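Local coordinates for protein S-adenosylmethionine-dependent methyltransferase (Clostridium acetobutylicum, PDB 1Y8C) that probably transfers methyl groups from S-adenosylmethionine to an acceptor, as a member of the Rossmann-like class of methyltransferases, at residues F26-E29 and K30-N34. Residues are numbered along the deposited sequence; the frame is centred on the assembly and turned at random.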
ATOM      1  N   PHE A  26     -13.507  -5.688   0.616  1.00 55.95           N
ATOM      2  CA  PHE A  26     -13.752  -4.792   1.733  1.00 55.82           C
ATOM      3  C   PHE A  26     -13.846  -3.362   1.212  1.00 56.82           C
ATOM      4  O   PHE A  26     -14.710  -2.595   1.640  1.00 57.89           O
ATOM      5  CB  PHE A  26     -12.627  -4.854   2.763  1.00 51.86           C
ATOM      6  CG  PHE A  26     -12.790  -3.857   3.887  1.00 50.14           C
ATOM      7  CD1 PHE A  26     -13.698  -4.087   4.917  1.00 50.94           C
ATOM      8  CD2 PHE A  26     -12.036  -2.692   3.917  1.00 51.08           C
ATOM      9  CE1 PHE A  26     -13.862  -3.171   5.959  1.00 49.44           C
ATOM     10  CE2 PHE A  26     -12.189  -1.759   4.954  1.00 51.36           C
ATOM     11  CZ  PHE A  26     -13.101  -2.006   5.979  1.00 51.07           C
ATOM     12  N   ILE A  27     -12.955  -3.005   0.290  1.00 55.84           N
ATOM     13  CA  ILE A  27     -12.947  -1.654  -0.241  1.00 55.72           C
ATOM     14  C   ILE A  27     -14.202  -1.358  -1.038  1.00 57.08           C
ATOM     15  O   ILE A  27     -14.808  -0.300  -0.878  1.00 56.47           O
ATOM     16  CB  ILE A  27     -11.727  -1.401  -1.131  1.00 55.97           C
ATOM     17  CG1 ILE A  27     -10.442  -1.604  -0.323  1.00 55.38           C
ATOM     18  CG2 ILE A  27     -11.765   0.024  -1.658  1.00 55.27           C
ATOM     19  CD1 ILE A  27      -9.200  -1.722  -1.175  1.00 52.06           C
ATOM     20  N   ILE A  28     -14.593  -2.286  -1.902  1.00 58.22           N
ATOM     21  CA  ILE A  28     -15.794  -2.087  -2.695  1.00 59.51           C
ATOM     22  C   ILE A  28     -16.981  -1.899  -1.750  1.00 60.93           C
ATOM     23  O   ILE A  28     -17.803  -0.999  -1.927  1.00 58.38           O
ATOM     24  CB  ILE A  28     -16.084  -3.301  -3.598  1.00 59.48           C
ATOM     25  CG1 ILE A  28     -14.943  -3.512  -4.579  1.00 57.52           C
ATOM     26  CG2 ILE A  28     -17.381  -3.066  -4.364  1.00 58.02           C
ATOM     27  CD1 ILE A  28     -14.769  -2.345  -5.528  1.00 62.49           C
ATOM     28  N   GLU A  29     -17.048  -2.760  -0.741  1.00 63.07           N
ATOM     29  CA  GLU A  29     -18.120  -2.730   0.242  1.00 66.05           C
ATOM     30  C   GLU A  29     -18.249  -1.348   0.872  1.00 64.92           C
ATOM     31  O   GLU A  29     -19.344  -0.783   0.978  1.00 64.52           O
ATOM     32  CB  GLU A  29     -17.847  -3.780   1.322  1.00 70.76           C
ATOM     33  CG  GLU A  29     -18.893  -3.878   2.424  1.00 78.59           C
ATOM     34  CD  GLU A  29     -18.413  -4.725   3.604  1.00 84.53           C
ATOM     35  OE1 GLU A  29     -19.201  -4.916   4.570  1.00 86.30           O
ATOM     36  OE2 GLU A  29     -17.244  -5.197   3.566  1.00 85.14           O
ATOM     37  N   LYS A  30     -17.119  -0.806   1.291  1.00 64.17           N
ATOM     38  CA  LYS A  30     -17.102   0.508   1.901  1.00 63.57           C
ATOM     39  C   LYS A  30     -17.483   1.593   0.894  1.00 62.09           C
ATOM     40  O   LYS A  30     -18.101   2.595   1.252  1.00 59.80           O
ATOM     41  CB  LYS A  30     -15.726   0.750   2.526  1.00 63.59           C
ATOM     42  CG  LYS A  30     -15.562  -0.042   3.818  1.00 64.45           C
ATOM     43  CD  LYS A  30     -16.480   0.544   4.888  1.00 67.02           C
ATOM     44  CE  LYS A  30     -16.677  -0.376   6.086  1.00 68.07           C
ATOM     45  NZ  LYS A  30     -17.525  -1.559   5.747  1.00 69.83           N
ATOM     46  N   CYS A  31     -17.141   1.377  -0.368  1.00 62.06           N
ATOM     47  CA  CYS A  31     -17.483   2.330  -1.420  1.00 64.01           C
ATOM     48  C   CYS A  31     -18.991   2.396  -1.572  1.00 63.80           C
ATOM     49  O   CYS A  31     -19.564   3.479  -1.714  1.00 65.10           O
ATOM     50  CB  CYS A  31     -16.871   1.902  -2.746  1.00 64.19           C
ATOM     51  SG  CYS A  31     -15.100   2.150  -2.814  1.00 67.13           S
ATOM     52  N   VAL A  32     -19.622   1.223  -1.550  1.00 63.49           N
ATOM     53  CA  VAL A  32     -21.065   1.122  -1.668  1.00 60.95           C
ATOM     54  C   VAL A  32     -21.745   1.768  -0.466  1.00 61.43           C
ATOM     55  O   VAL A  32     -22.736   2.465  -0.620  1.00 61.32           O
ATOM     56  CB  VAL A  32     -21.505  -0.346  -1.793  1.00 60.17           C
ATOM     57  CG1 VAL A  32     -23.012  -0.447  -1.678  1.00 57.43           C
ATOM     58  CG2 VAL A  32     -21.044  -0.909  -3.119  1.00 57.13           C
ATOM     59  N   GLU A  33     -21.209   1.555   0.729  1.00 61.67           N
ATOM     60  CA  GLU A  33     -21.806   2.154   1.911  1.00 64.27           C
ATOM     61  C   GLU A  33     -21.696   3.673   1.867  1.00 64.75           C
ATOM     62  O   GLU A  33     -22.304   4.366   2.680  1.00 65.96           O
ATOM     63  CB  GLU A  33     -21.124   1.651   3.180  1.00 65.50           C
ATOM     64  CG  GLU A  33     -21.340   0.179   3.500  1.00 69.74           C
ATOM     65  CD  GLU A  33     -20.457  -0.294   4.653  1.00 72.80           C
ATOM     66  OE1 GLU A  33     -20.174   0.533   5.565  1.00 71.90           O
ATOM     67  OE2 GLU A  33     -20.057  -1.487   4.649  1.00 72.52           O
ATOM     68  N   ASN A  34     -20.918   4.195   0.925  1.00 65.28           N
ATOM     69  CA  ASN A  34     -20.737   5.642   0.807  1.00 65.43           C
ATOM     70  C   ASN A  34     -21.338   6.220  -0.472  1.00 65.96           C
ATOM     71  O   ASN A  34     -20.915   7.279  -0.953  1.00 67.18           O
ATOM     72  CB  ASN A  34     -19.244   5.977   0.899  1.00 63.80           C
ATOM     73  CG  ASN A  34     -18.714   5.893   2.327  1.00 63.81           C
ATOM     74  OD1 ASN A  34     -18.971   6.772   3.155  1.00 62.66           O
ATOM     75  ND2 ASN A  34     -17.984   4.827   2.622  1.00 59.69           N
TER
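Lys30 NZ faces two neighbouring carboxylates, at one corner of a triangle with Glu33 OE2 and Glu29 OE1: it forms a hydrogen-bonded salt bridge to Glu33 OE2 at 2.8 Å and a long one to Glu29 OE1 at 3.9 Å. The short bond uses the syn side of the Glu33 carboxylate but lies 33° out of its plane. Glu29 OE1 and Glu33 OE2 are themselves 3.5 Å apart, with the carboxylate planes steeply turned against each other, so the ammonium probably offsets the repulsion between them. Bends at chi2 (-69°) and chi4 of Lys30 fold its chain back to bring NZ to the acids, while its aliphatic part lies across the Phe26 ring. Lys30 CG makes a CH-pi contact over one face of the Phe26 ring, 4.0 Å from the centroid and offset toward the rim. The ring also lies against Val223 and Tyr226.

Beneath these side chains, the i to i+4 bonds run without a break from Lys30 N to Phe26 O through Glu33 N to Glu29 O, the pattern of alpha-helical hydrogen bonding. On the buried side, Ile27 CG2 and Cys31 SG approach to 4.1 Å; Ile27 also touches Ile139 of the central sheet. Asn34 ND2 turns back to donate to Lys30 O at 2.6 Å, adding a side-chain bond to a main-chain carbonyl in the last turns. Together these features describe an amphipathic helix packed on a Rossmann-like methyltransferase sheet, with an i, i+1, i+4 salt-bridge network along its flank.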